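Local coordinates for DUF72 domain-containing protein (PDB 1VPQ) that is of unknown function but folds as a TIM-type barrel whose mouth holds sulfate ions, consistent with a pocket for an anionic ligand, at residues E218-L223 with F249-Y254; F202-R207 with Y222-E227; V92-G97 with Q126-F131. All coordinates share one frame; numbering follows the deposited sequence.

In the fold
Three contacts are spread along one rim of a parallel barrel, at the C-terminal ends of its strands, where two sulfates, probably from the crystallisation liquor, are bound. Interactions 1 and 2 have centres about 8 Å apart and share Tyr222 and Leu223; Asn251 N lies 2.6 Å from Phe204 O, probably a hydrogen bond between neighbouring strand ends. Both reach the sulfate of chain B. Interaction 3 lies further off, its centre about 23 Å from that of interaction 1 and about 26 Å from that of interaction 2. It still shares the sulfate of chain C with interaction 1, and Gln126 CG packs 3.8 Å from Arg203 NH1 of interaction 2.

Interaction 1 of 3, residues E218-L223 with F249-Y254. With SO4 (sulfate ion), chain B; SO4 (sulfate ion), chain C.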
loop_
_atom_site.group_PDB
_atom_site.type_symbol
_atom_site.label_atom_id
_atom_site.label_comp_id
_atom_site.label_asym_id
_atom_site.label_seq_id
_atom_site.Cartn_x
_atom_site.Cartn_y
_atom_site.Cartn_z
ATOM N N GLU A 218 -16.448 -3.744 5.037
ATOM C CA GLU A 218 -16.979 -3.353 6.352
ATOM C C GLU A 218 -15.886 -3.532 7.425
ATOM O O GLU A 218 -15.925 -2.909 8.487
ATOM C CB GLU A 218 -18.236 -4.153 6.709
ATOM C CG GLU A 218 -19.421 -3.896 5.761
ATOM C CD GLU A 218 -20.756 -4.401 6.303
ATOM O OE1 GLU A 218 -20.824 -4.748 7.501
ATOM O OE2 GLU A 218 -21.750 -4.447 5.532
ATOM N N ARG A 219 -14.921 -4.395 7.129
ATOM C CA ARG A 219 -13.713 -4.547 7.934
ATOM C C ARG A 219 -12.916 -3.234 8.081
ATOM O O ARG A 219 -12.334 -2.966 9.144
ATOM C CB ARG A 219 -12.823 -5.620 7.302
ATOM C CG ARG A 219 -11.407 -5.595 7.791
ATOM C CD ARG A 219 -10.498 -6.409 6.917
ATOM N NE ARG A 219 -10.409 -7.796 7.356
ATOM C CZ ARG A 219 -9.465 -8.643 6.955
ATOM N NH1 ARG A 219 -8.526 -8.248 6.099
ATOM N NH2 ARG A 219 -9.467 -9.888 7.411
ATOM N N TYR A 220 -12.891 -2.439 7.009
ATOM C CA TYR A 220 -12.157 -1.168 6.967
ATOM C C TYR A 220 -13.031 0.044 7.322
ATOM O O TYR A 220 -12.626 1.189 7.117
ATOM C CB TYR A 220 -11.524 -0.969 5.592
ATOM C CG TYR A 220 -10.591 -2.083 5.180
ATOM C CD1 TYR A 220 -9.258 -2.104 5.605
ATOM C CD2 TYR A 220 -11.031 -3.114 4.355
ATOM C CE1 TYR A 220 -8.396 -3.136 5.221
ATOM C CE2 TYR A 220 -10.184 -4.148 3.967
ATOM C CZ TYR A 220 -8.869 -4.158 4.403
ATOM O OH TYR A 220 -8.039 -5.190 4.015
ATOM N N ASP A 221 -14.221 -0.204 7.869
ATOM C CA ASP A 221 -15.074 0.882 8.348
ATOM C C ASP A 221 -14.482 1.490 9.620
ATOM O O ASP A 221 -14.703 1.001 10.732
ATOM C CB ASP A 221 -16.505 0.400 8.592
ATOM C CG ASP A 221 -17.425 1.513 9.036
ATOM O OD1 ASP A 221 -17.038 2.698 8.934
ATOM O OD2 ASP A 221 -18.547 1.203 9.484
ATOM N N TYR A 222 -13.708 2.554 9.428
ATOM C CA TYR A 222 -13.078 3.275 10.527
ATOM C C TYR A 222 -12.660 4.659 10.056
ATOM O O TYR A 222 -12.259 4.824 8.908
ATOM C CB TYR A 222 -11.861 2.516 11.030
ATOM C CG TYR A 222 -11.282 3.068 12.307
ATOM C CD1 TYR A 222 -11.762 2.654 13.539
ATOM C CD2 TYR A 222 -10.239 3.981 12.285
ATOM C CE1 TYR A 222 -11.239 3.154 14.722
ATOM C CE2 TYR A 222 -9.697 4.493 13.472
ATOM C CZ TYR A 222 -10.201 4.070 14.683
ATOM O OH TYR A 222 -9.687 4.551 15.861
ATOM N N LEU A 223 -12.776 5.645 10.942
ATOM C CA LEU A 223 -12.353 7.016 10.663
ATOM C C LEU A 223 -11.413 7.480 11.766
ATOM O O LEU A 223 -11.849 7.736 12.891
ATOM C CB LEU A 223 -13.564 7.958 10.571
ATOM C CG LEU A 223 -13.279 9.423 10.178
ATOM C CD1 LEU A 223 -12.925 9.562 8.703
ATOM C CD2 LEU A 223 -14.457 10.304 10.510
ATOM N N PHE A 249 -0.185 5.552 2.599
ATOM C CA PHE A 249 -1.498 5.244 2.017
ATOM C C PHE A 249 -2.505 4.907 3.097
ATOM O O PHE A 249 -2.161 4.226 4.064
ATOM C CB PHE A 249 -1.393 4.082 1.024
ATOM C CG PHE A 249 -0.454 4.352 -0.116
ATOM C CD1 PHE A 249 -0.891 5.026 -1.250
ATOM C CD2 PHE A 249 0.876 3.955 -0.049
ATOM C CE1 PHE A 249 -0.023 5.293 -2.298
ATOM C CE2 PHE A 249 1.752 4.223 -1.101
ATOM C CZ PHE A 249 1.292 4.892 -2.224
ATOM N N PHE A 250 -3.740 5.390 2.913
ATOM C CA PHE A 250 -4.879 5.100 3.799
ATOM C C PHE A 250 -5.800 4.095 3.143
ATOM O O PHE A 250 -6.220 4.280 2.001
ATOM C CB PHE A 250 -5.689 6.364 4.101
ATOM C CG PHE A 250 -5.089 7.231 5.157
ATOM C CD1 PHE A 250 -4.020 8.063 4.859
ATOM C CD2 PHE A 250 -5.588 7.216 6.447
ATOM C CE1 PHE A 250 -3.458 8.871 5.826
ATOM C CE2 PHE A 250 -5.033 8.021 7.422
ATOM C CZ PHE A 250 -3.960 8.854 7.104
ATOM N N ASN A 251 -6.145 3.056 3.895
ATOM C CA ASN A 251 -6.811 1.884 3.358
ATOM C C ASN A 251 -8.223 1.700 3.900
ATOM O O ASN A 251 -8.925 0.772 3.501
ATOM C CB ASN A 251 -5.966 0.641 3.684
ATOM C CG ASN A 251 -6.244 -0.518 2.753
ATOM O OD1 ASN A 251 -6.558 -0.329 1.575
ATOM N ND2 ASN A 251 -6.130 -1.730 3.273
ATOM N N ASN A 252 -8.617 2.571 4.826
ATOM C CA ASN A 252 -9.948 2.531 5.435
ATOM C C ASN A 252 -10.962 3.172 4.510
ATOM O O ASN A 252 -11.601 4.153 4.863
ATOM C CB ASN A 252 -9.948 3.210 6.811
ATOM C CG ASN A 252 -9.423 4.642 6.775
ATOM O OD1 ASN A 252 -8.425 4.935 6.121
ATOM N ND2 ASN A 252 -10.082 5.533 7.505
ATOM N N CYS A 253 -11.112 2.590 3.323
ATOM C CA CYS A 253 -11.775 3.249 2.186
ATOM C C CYS A 253 -13.299 3.174 2.211
ATOM O O CYS A 253 -13.962 3.778 1.369
ATOM C CB CYS A 253 -11.245 2.674 0.858
ATOM S SG CYS A 253 -9.519 3.166 0.437
ATOM N N TYR A 254 -13.847 2.445 3.177
ATOM C CA TYR A 254 -15.306 2.320 3.320
ATOM C C TYR A 254 -15.946 3.703 3.476
ATOM O O TYR A 254 -15.651 4.430 4.432
ATOM C CB TYR A 254 -15.641 1.441 4.527
ATOM C CG TYR A 254 -17.114 1.158 4.747
ATOM C CD1 TYR A 254 -17.760 0.134 4.059
ATOM C CD2 TYR A 254 -17.850 1.889 5.674
ATOM C CE1 TYR A 254 -19.128 -0.142 4.275
ATOM C CE2 TYR A 254 -19.208 1.624 5.897
ATOM C CZ TYR A 254 -19.837 0.607 5.194
ATOM O OH TYR A 254 -21.173 0.342 5.416
HETATM S S SO4 B . -4.951 -5.039 2.764
HETATM O O1 SO4 B . -3.722 -5.271 3.517
HETATM O O2 SO4 B . -5.588 -6.307 2.428
HETATM O O3 SO4 B . -5.849 -4.250 3.594
HETATM O O4 SO4 B . -4.631 -4.347 1.520
HETATM S S SO4 C . -6.167 -11.351 6.114
HETATM O O1 SO4 C . -6.130 -10.892 4.728
HETATM O O2 SO4 C . -7.183 -12.376 6.279
HETATM O O3 SO4 C . -4.884 -11.936 6.473
HETATM O O4 SO4 C . -6.457 -10.238 7.008
#
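At the mouth of the TIM-type barrel, Tyr220, Asp221 and Tyr222 meet Asn251, Asn252 and Tyr254, so that a loop lies against the chain leaving strand 245-250. Glu218 to Asp221 forms a type I turn, and Tyr220 projects from it toward residues 251-253. Its ring is inclined to the Asn251 amide, the two planes 63° apart, with Tyr220 CE1 3.3 Å from Asn251 ND2. Both polar ends come close to O3 of the chain B sulfate; the distance from Tyr220 OH to that oxygen is implausibly short for a well-placed ion, so its exact value is doubtful. Asn251 ND2 is hydrogen-bonded to His205 ND1, which steadies the amide beside the ion. Arg219 leans on one face of the Tyr220 ring, its CD 3.7 Å above the plane, then sends NH1 and NH2 to O4 of the chain C sulfate in two weak hydrogen bonds.

Farther along, one straight bond ties the loop down: Asn252 ND2 donates to Tyr222 O over 2.7 Å, with an N-H...O angle of 179°. The acceptor lies in the plane of the amide, although the nitrogen stands off the carbonyl plane of Tyr222. CG of Asn252 sits between its own backbone N and carbonyl carbon (chi1 55°), which points the amide at that carbonyl. The Tyr254 ring takes the other end, with CD2 3.4 Å from Asp221 CG and CE1 4.0 Å from Glu218 CG.

Around this, Phe249 pairs by backbone with Phe202 and Phe204 of strand 199-204, and Phe250 with Gly17 and Ser19 at strand 13-18. Helix 257-270 packs behind, where Asn261 OD1 bonds Asn252 ND2 and Ala258 touches Asn252 and Cys253.

Interaction 2 of 3, residues F202-R207 with Y222-E227. With SO4 (sulfate ion), chain B.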
loop_
_atom_site.group_PDB
_atom_site.type_symbol
_atom_site.label_atom_id
_atom_site.label_comp_id
_atom_site.label_asym_id
_atom_site.label_seq_id
_atom_site.Cartn_x
_atom_site.Cartn_y
_atom_site.Cartn_z
ATOM N N PHE A 202 4.142 3.551 4.580
ATOM C CA PHE A 202 3.139 3.412 5.642
ATOM C C PHE A 202 1.819 2.978 5.064
ATOM O O PHE A 202 1.403 3.503 4.035
ATOM C CB PHE A 202 2.905 4.734 6.367
ATOM C CG PHE A 202 4.096 5.235 7.100
ATOM C CD1 PHE A 202 5.165 5.800 6.408
ATOM C CD2 PHE A 202 4.158 5.154 8.482
ATOM C CE1 PHE A 202 6.285 6.271 7.088
ATOM C CE2 PHE A 202 5.272 5.622 9.167
ATOM C CZ PHE A 202 6.339 6.183 8.464
ATOM N N ARG A 203 1.148 2.051 5.744
ATOM C CA ARG A 203 -0.216 1.683 5.381
ATOM C C ARG A 203 -1.136 1.725 6.602
ATOM O O ARG A 203 -0.854 1.088 7.601
ATOM C CB ARG A 203 -0.246 0.308 4.724
ATOM C CG ARG A 203 0.498 0.254 3.389
ATOM C CD ARG A 203 0.187 -1.031 2.650
ATOM N NE ARG A 203 -1.103 -0.989 1.962
ATOM C CZ ARG A 203 -1.964 -2.004 1.875
ATOM N NH1 ARG A 203 -1.731 -3.157 2.478
ATOM N NH2 ARG A 203 -3.095 -1.848 1.203
ATOM N N PHE A 204 -2.226 2.489 6.503
ATOM C CA PHE A 204 -3.189 2.644 7.592
ATOM C C PHE A 204 -4.525 2.022 7.209
ATOM O O PHE A 204 -5.188 2.481 6.285
ATOM C CB PHE A 204 -3.385 4.125 7.934
ATOM C CG PHE A 204 -2.095 4.873 8.211
ATOM C CD1 PHE A 204 -1.097 4.321 9.006
ATOM C CD2 PHE A 204 -1.896 6.143 7.695
ATOM C CE1 PHE A 204 0.084 5.020 9.261
ATOM C CE2 PHE A 204 -0.717 6.852 7.950
ATOM C CZ PHE A 204 0.269 6.287 8.730
ATOM N N HIS A 205 -4.910 0.975 7.933
ATOM C CA HIS A 205 -6.127 0.202 7.634
ATOM C C HIS A 205 -7.300 0.553 8.534
ATOM O O HIS A 205 -8.377 -0.048 8.417
ATOM C CB HIS A 205 -5.850 -1.299 7.800
ATOM C CG HIS A 205 -4.697 -1.797 6.988
ATOM N ND1 HIS A 205 -4.686 -1.749 5.613
ATOM C CD2 HIS A 205 -3.531 -2.372 7.356
ATOM C CE1 HIS A 205 -3.552 -2.258 5.170
ATOM N NE2 HIS A 205 -2.832 -2.643 6.208
ATOM N N GLY A 206 -7.083 1.499 9.442
ATOM C CA GLY A 206 -8.019 1.759 10.530
ATOM C C GLY A 206 -7.894 0.717 11.629
ATOM O O GLY A 206 -7.054 -0.173 11.560
ATOM N N ARG A 207 -8.754 0.823 12.633
ATOM C CA ARG A 207 -8.642 0.024 13.849
ATOM C C ARG A 207 -9.970 -0.566 14.271
ATOM O O ARG A 207 -10.264 -0.670 15.463
ATOM C CB ARG A 207 -8.110 0.883 14.990
ATOM C CG ARG A 207 -6.805 1.536 14.688
ATOM C CD ARG A 207 -6.450 2.448 15.805
ATOM N NE ARG A 207 -5.126 2.998 15.620
ATOM C CZ ARG A 207 -4.558 3.868 16.443
ATOM N NH1 ARG A 207 -5.202 4.301 17.528
ATOM N NH2 ARG A 207 -3.339 4.310 16.175
ATOM N N TYR A 222 -13.708 2.554 9.428
ATOM C CA TYR A 222 -13.078 3.275 10.527
ATOM C C TYR A 222 -12.660 4.659 10.056
ATOM O O TYR A 222 -12.259 4.824 8.908
ATOM C CB TYR A 222 -11.861 2.516 11.030
ATOM C CG TYR A 222 -11.282 3.068 12.307
ATOM C CD1 TYR A 222 -11.762 2.654 13.539
ATOM C CD2 TYR A 222 -10.239 3.981 12.285
ATOM C CE1 TYR A 222 -11.239 3.154 14.722
ATOM C CE2 TYR A 222 -9.697 4.493 13.472
ATOM C CZ TYR A 222 -10.201 4.070 14.683
ATOM O OH TYR A 222 -9.687 4.551 15.861
ATOM N N LEU A 223 -12.776 5.645 10.942
ATOM C CA LEU A 223 -12.353 7.016 10.663
ATOM C C LEU A 223 -11.413 7.480 11.766
ATOM O O LEU A 223 -11.849 7.736 12.891
ATOM C CB LEU A 223 -13.564 7.958 10.571
ATOM C CG LEU A 223 -13.279 9.423 10.178
ATOM C CD1 LEU A 223 -12.925 9.562 8.703
ATOM C CD2 LEU A 223 -14.457 10.304 10.510
ATOM N N TYR A 224 -10.126 7.581 11.441
ATOM C CA TYR A 224 -9.138 8.069 12.388
ATOM C C TYR A 224 -9.524 9.444 12.947
ATOM O O TYR A 224 -9.959 10.324 12.209
ATOM C CB TYR A 224 -7.764 8.173 11.725
ATOM C CG TYR A 224 -7.050 6.857 11.517
ATOM C CD1 TYR A 224 -6.299 6.282 12.545
ATOM C CD2 TYR A 224 -7.089 6.203 10.283
ATOM C CE1 TYR A 224 -5.626 5.084 12.362
ATOM C CE2 TYR A 224 -6.417 4.995 10.090
ATOM C CZ TYR A 224 -5.688 4.446 11.136
ATOM O OH TYR A 224 -5.026 3.256 10.966
ATOM N N SER A 225 -9.355 9.609 14.255
ATOM C CA SER A 225 -9.485 10.908 14.905
ATOM C C SER A 225 -8.278 11.778 14.583
ATOM O O SER A 225 -7.204 11.266 14.268
ATOM C CB SER A 225 -9.590 10.741 16.428
ATOM O OG SER A 225 -8.328 10.437 17.016
ATOM N N GLU A 226 -8.469 13.092 14.680
ATOM C CA GLU A 226 -7.392 14.071 14.486
ATOM C C GLU A 226 -6.233 13.842 15.464
ATOM O O GLU A 226 -5.070 14.055 15.120
ATOM C CB GLU A 226 -7.927 15.505 14.623
ATOM N N GLU A 227 -6.562 13.393 16.675
ATOM C CA GLU A 227 -5.549 13.094 17.693
ATOM C C GLU A 227 -4.621 11.962 17.243
ATOM O O GLU A 227 -3.395 12.071 17.360
ATOM C CB GLU A 227 -6.208 12.712 19.022
ATOM C CG GLU A 227 -7.134 13.778 19.620
ATOM C CD GLU A 227 -6.382 14.905 20.349
ATOM O OE1 GLU A 227 -5.463 15.520 19.743
ATOM O OE2 GLU A 227 -6.733 15.187 21.527
HETATM S S SO4 B . -4.951 -5.039 2.764
HETATM O O1 SO4 B . -3.722 -5.271 3.517
HETATM O O2 SO4 B . -5.588 -6.307 2.428
HETATM O O3 SO4 B . -5.849 -4.250 3.594
HETATM O O4 SO4 B . -4.631 -4.347 1.520
#
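It is largely backbone that lies on the face of Tyr222: Arg207 N is 3.4 Å above the ring plane, displaced toward the rim, and Gly206 C is over the same face. This is the loop at the C-terminal end of strand 199-204 in the TIM-type barrel, held against the chain that leads into helix 226-240. Gly206 takes a positive phi (77°), a value that suits glycine, and having no side chain it lets its CA come within 3.9 Å of Tyr222 CB. The next residue extends the cover, since Arg207 CB makes a CH-pi contact with that face, 4.0 Å from the ring centroid. Tyr222 OH is taken by Glu228, so the ring is fixed at its far end as well.

Tyr224 meets the same loop through its hydroxyl end. This oxygen accepts a weak hydrogen bond from Gly206 N, 3.1 Å away, and also bonds Asp181. Phe204 CB packs against this ring, 3.8 Å from Tyr224 CE2, while CE2 of Tyr222 stands over one of its faces. Arg207 runs extended from CG to NE, and its guanidinium crosses Tyr224 with the planes 77° apart; NE is 3.9 Å from CE1 of that ring. Salt bridges to Asp181 and Glu228 give the guanidinium its charge partners. Asp181 therefore serves both Arg207 and Tyr224, and probably helps to set their spacing.

Ser225 N-caps helix 226-240, ending the loop. On the pocket side of strand 199-204, His205 CE1 sits over a face of the Arg203 guanidinium, and Arg203 NH2 donates to O4 of the chain B sulfate at 3.0 Å with an N-H...O angle of 160°.

Interaction 3 of 3, residues V92-G97 with Q126-F131; sequences VLWKEG and QFPFSF. With SO4 (sulfate ion), chain C.
Trp94 drives its indole onto Phe131, and this is the tight side of the contact. The edge of Phe131 points at the indole face in an edge-to-face pair, with planes 69° apart and Phe131 to five-membered ring centroids 4.7 Å apart. CD1 of Phe131 makes the touch, 3.5 Å from both CD2 and CE2 of Trp94. Lys95 CG lies over the opposite indole face, so the ring is packed from both sides. Phe127 joins in: its CD2 lies 3.5 Å above the centre of the Phe131 ring, and its edge faces Trp94 more remotely, in an offset edge-to-face pair. Trp94 CG sits between its own backbone N and carbonyl carbon (chi1 61°), which brings the indole over to the loop; its NE1 is held by Thr90 O.

This aromatic cluster joins the short helical turn 93-96 to the loop after strand 120-126 of the TIM-type barrel, where Pro128 to Phe131 makes a type I turn. From helix 135-147, Tyr140 meets Trp94 edge-to-face and Asn137 touches both Trp94 and Phe131.

Toward solvent the fit slackens. Ser130 OG lies in the indole plane, 3.7 Å from Trp94 CZ2, and Lys95 CE approaches that oxygen only to 3.9 Å. A water 2.7 Å from Ser130 OG bridges weakly to Lys95 NZ, which also bonds His91 O.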
loop_
_atom_site.group_PDB
_atom_site.type_symbol
_atom_site.label_atom_id
_atom_site.label_comp_id
_atom_site.label_asym_id
_atom_site.label_seq_id
_atom_site.Cartn_x
_atom_site.Cartn_y
_atom_site.Cartn_z
ATOM N N VAL A 92 -0.613 -17.641 -1.938
ATOM C CA VAL A 92 -0.793 -19.002 -2.467
ATOM C C VAL A 92 0.503 -19.818 -2.520
ATOM O O VAL A 92 0.625 -20.819 -1.831
ATOM C CB VAL A 92 -1.437 -18.977 -3.880
ATOM C CG1 VAL A 92 -1.716 -20.388 -4.379
ATOM C CG2 VAL A 92 -2.726 -18.173 -3.877
ATOM N N LEU A 93 1.460 -19.383 -3.334
ATOM C CA LEU A 93 2.622 -20.209 -3.680
ATOM C C LEU A 93 3.422 -20.670 -2.468
ATOM O O LEU A 93 3.925 -21.785 -2.448
ATOM C CB LEU A 93 3.562 -19.460 -4.633
ATOM C CG LEU A 93 3.016 -19.140 -6.027
ATOM C CD1 LEU A 93 3.968 -18.206 -6.742
ATOM C CD2 LEU A 93 2.779 -20.405 -6.847
ATOM N N TRP A 94 3.544 -19.816 -1.463
ATOM C CA TRP A 94 4.295 -20.167 -0.253
ATOM C C TRP A 94 3.631 -21.304 0.541
ATOM O O TRP A 94 4.314 -22.049 1.249
ATOM C CB TRP A 94 4.510 -18.931 0.629
ATOM C CG TRP A 94 3.255 -18.299 1.109
ATOM C CD1 TRP A 94 2.591 -17.254 0.533
ATOM C CD2 TRP A 94 2.496 -18.670 2.264
ATOM N NE1 TRP A 94 1.473 -16.947 1.266
ATOM C CE2 TRP A 94 1.391 -17.803 2.333
ATOM C CE3 TRP A 94 2.652 -19.642 3.258
ATOM C CZ2 TRP A 94 0.441 -17.885 3.347
ATOM C CZ3 TRP A 94 1.707 -19.719 4.266
ATOM C CH2 TRP A 94 0.619 -18.848 4.303
ATOM N N LYS A 95 2.301 -21.414 0.430
ATOM C CA LYS A 95 1.541 -22.520 1.021
ATOM C C LYS A 95 1.817 -23.829 0.283
ATOM O O LYS A 95 1.687 -24.907 0.860
ATOM C CB LYS A 95 0.025 -22.257 0.973
ATOM C CG LYS A 95 -0.489 -21.034 1.733
ATOM C CD LYS A 95 -2.021 -21.077 1.796
ATOM C CE LYS A 95 -2.630 -19.909 2.564
ATOM N NZ LYS A 95 -3.182 -18.866 1.666
ATOM N N GLU A 96 2.178 -23.721 -0.993
ATOM C CA GLU A 96 2.360 -24.878 -1.875
ATOM C C GLU A 96 3.828 -25.242 -2.124
ATOM O O GLU A 96 4.115 -26.195 -2.843
ATOM C CB GLU A 96 1.668 -24.603 -3.210
ATOM C CG GLU A 96 0.258 -24.084 -3.045
ATOM C CD GLU A 96 -0.435 -23.798 -4.355
ATOM O OE1 GLU A 96 0.240 -23.334 -5.303
ATOM O OE2 GLU A 96 -1.662 -24.022 -4.421
ATOM N N GLY A 97 4.747 -24.477 -1.533
ATOM C CA GLY A 97 6.187 -24.705 -1.701
ATOM C C GLY A 97 6.681 -24.431 -3.109
ATOM O O GLY A 97 7.538 -25.150 -3.632
ATOM N N GLN A 126 2.009 -7.758 0.217
ATOM C CA GLN A 126 1.284 -7.797 1.491
ATOM C C GLN A 126 0.770 -9.209 1.760
ATOM O O GLN A 126 -0.016 -9.751 0.991
ATOM C CB GLN A 126 0.139 -6.771 1.499
ATOM C CG GLN A 126 -0.867 -6.895 2.651
ATOM C CD GLN A 126 -2.088 -7.739 2.289
ATOM O OE1 GLN A 126 -2.784 -7.449 1.313
ATOM N NE2 GLN A 126 -2.354 -8.785 3.077
ATOM N N PHE A 127 1.208 -9.776 2.881
ATOM C CA PHE A 127 0.940 -11.164 3.219
ATOM C C PHE A 127 -0.192 -11.299 4.220
ATOM O O PHE A 127 -0.342 -10.459 5.100
ATOM C CB PHE A 127 2.212 -11.793 3.769
ATOM C CG PHE A 127 3.269 -11.976 2.729
ATOM C CD1 PHE A 127 4.146 -10.947 2.430
ATOM C CD2 PHE A 127 3.364 -13.170 2.022
ATOM C CE1 PHE A 127 5.108 -11.104 1.453
ATOM C CE2 PHE A 127 4.322 -13.339 1.050
ATOM C CZ PHE A 127 5.199 -12.310 0.762
ATOM N N PRO A 128 -0.998 -12.367 4.094
ATOM C CA PRO A 128 -2.152 -12.521 4.967
ATOM C C PRO A 128 -1.789 -12.979 6.386
ATOM O O PRO A 128 -0.605 -13.215 6.704
ATOM C CB PRO A 128 -3.001 -13.572 4.243
ATOM C CG PRO A 128 -2.019 -14.387 3.484
ATOM C CD PRO A 128 -0.864 -13.487 3.145
ATOM N N PHE A 129 -2.818 -13.076 7.225
ATOM C CA PHE A 129 -2.701 -13.499 8.625
ATOM C C PHE A 129 -2.071 -14.883 8.740
ATOM O O PHE A 129 -1.262 -15.129 9.635
ATOM C CB PHE A 129 -4.087 -13.504 9.267
ATOM C CG PHE A 129 -4.071 -13.682 10.758
ATOM C CD1 PHE A 129 -3.650 -12.657 11.584
ATOM C CD2 PHE A 129 -4.495 -14.871 11.336
ATOM C CE1 PHE A 129 -3.637 -12.818 12.957
ATOM C CE2 PHE A 129 -4.486 -15.036 12.710
ATOM C CZ PHE A 129 -4.057 -14.010 13.522
ATOM N N SER A 130 -2.443 -15.765 7.815
ATOM C CA SER A 130 -1.943 -17.148 7.761
ATOM C C SER A 130 -0.451 -17.290 7.444
ATOM O O SER A 130 0.126 -18.338 7.682
ATOM C CB SER A 130 -2.722 -17.935 6.714
ATOM O OG SER A 130 -2.585 -17.314 5.451
ATOM N N PHE A 131 0.156 -16.258 6.872
ATOM C CA PHE A 131 1.604 -16.235 6.643
ATOM C C PHE A 131 2.292 -15.964 7.975
ATOM O O PHE A 131 2.143 -14.881 8.535
ATOM C CB PHE A 131 1.950 -15.143 5.630
ATOM C CG PHE A 131 3.377 -15.181 5.123
ATOM C CD1 PHE A 131 3.841 -16.254 4.381
ATOM C CD2 PHE A 131 4.228 -14.109 5.329
ATOM C CE1 PHE A 131 5.134 -16.281 3.880
ATOM C CE2 PHE A 131 5.524 -14.126 4.822
ATOM C CZ PHE A 131 5.973 -15.224 4.100
HETATM S S SO4 C . -6.167 -11.351 6.114
HETATM O O1 SO4 C . -6.130 -10.892 4.728
HETATM O O2 SO4 C . -7.183 -12.376 6.279
HETATM O O3 SO4 C . -4.884 -11.936 6.473
HETATM O O4 SO4 C . -6.457 -10.238 7.008
HETATM O O HOH W 1 -5.034 -17.695 4.346
#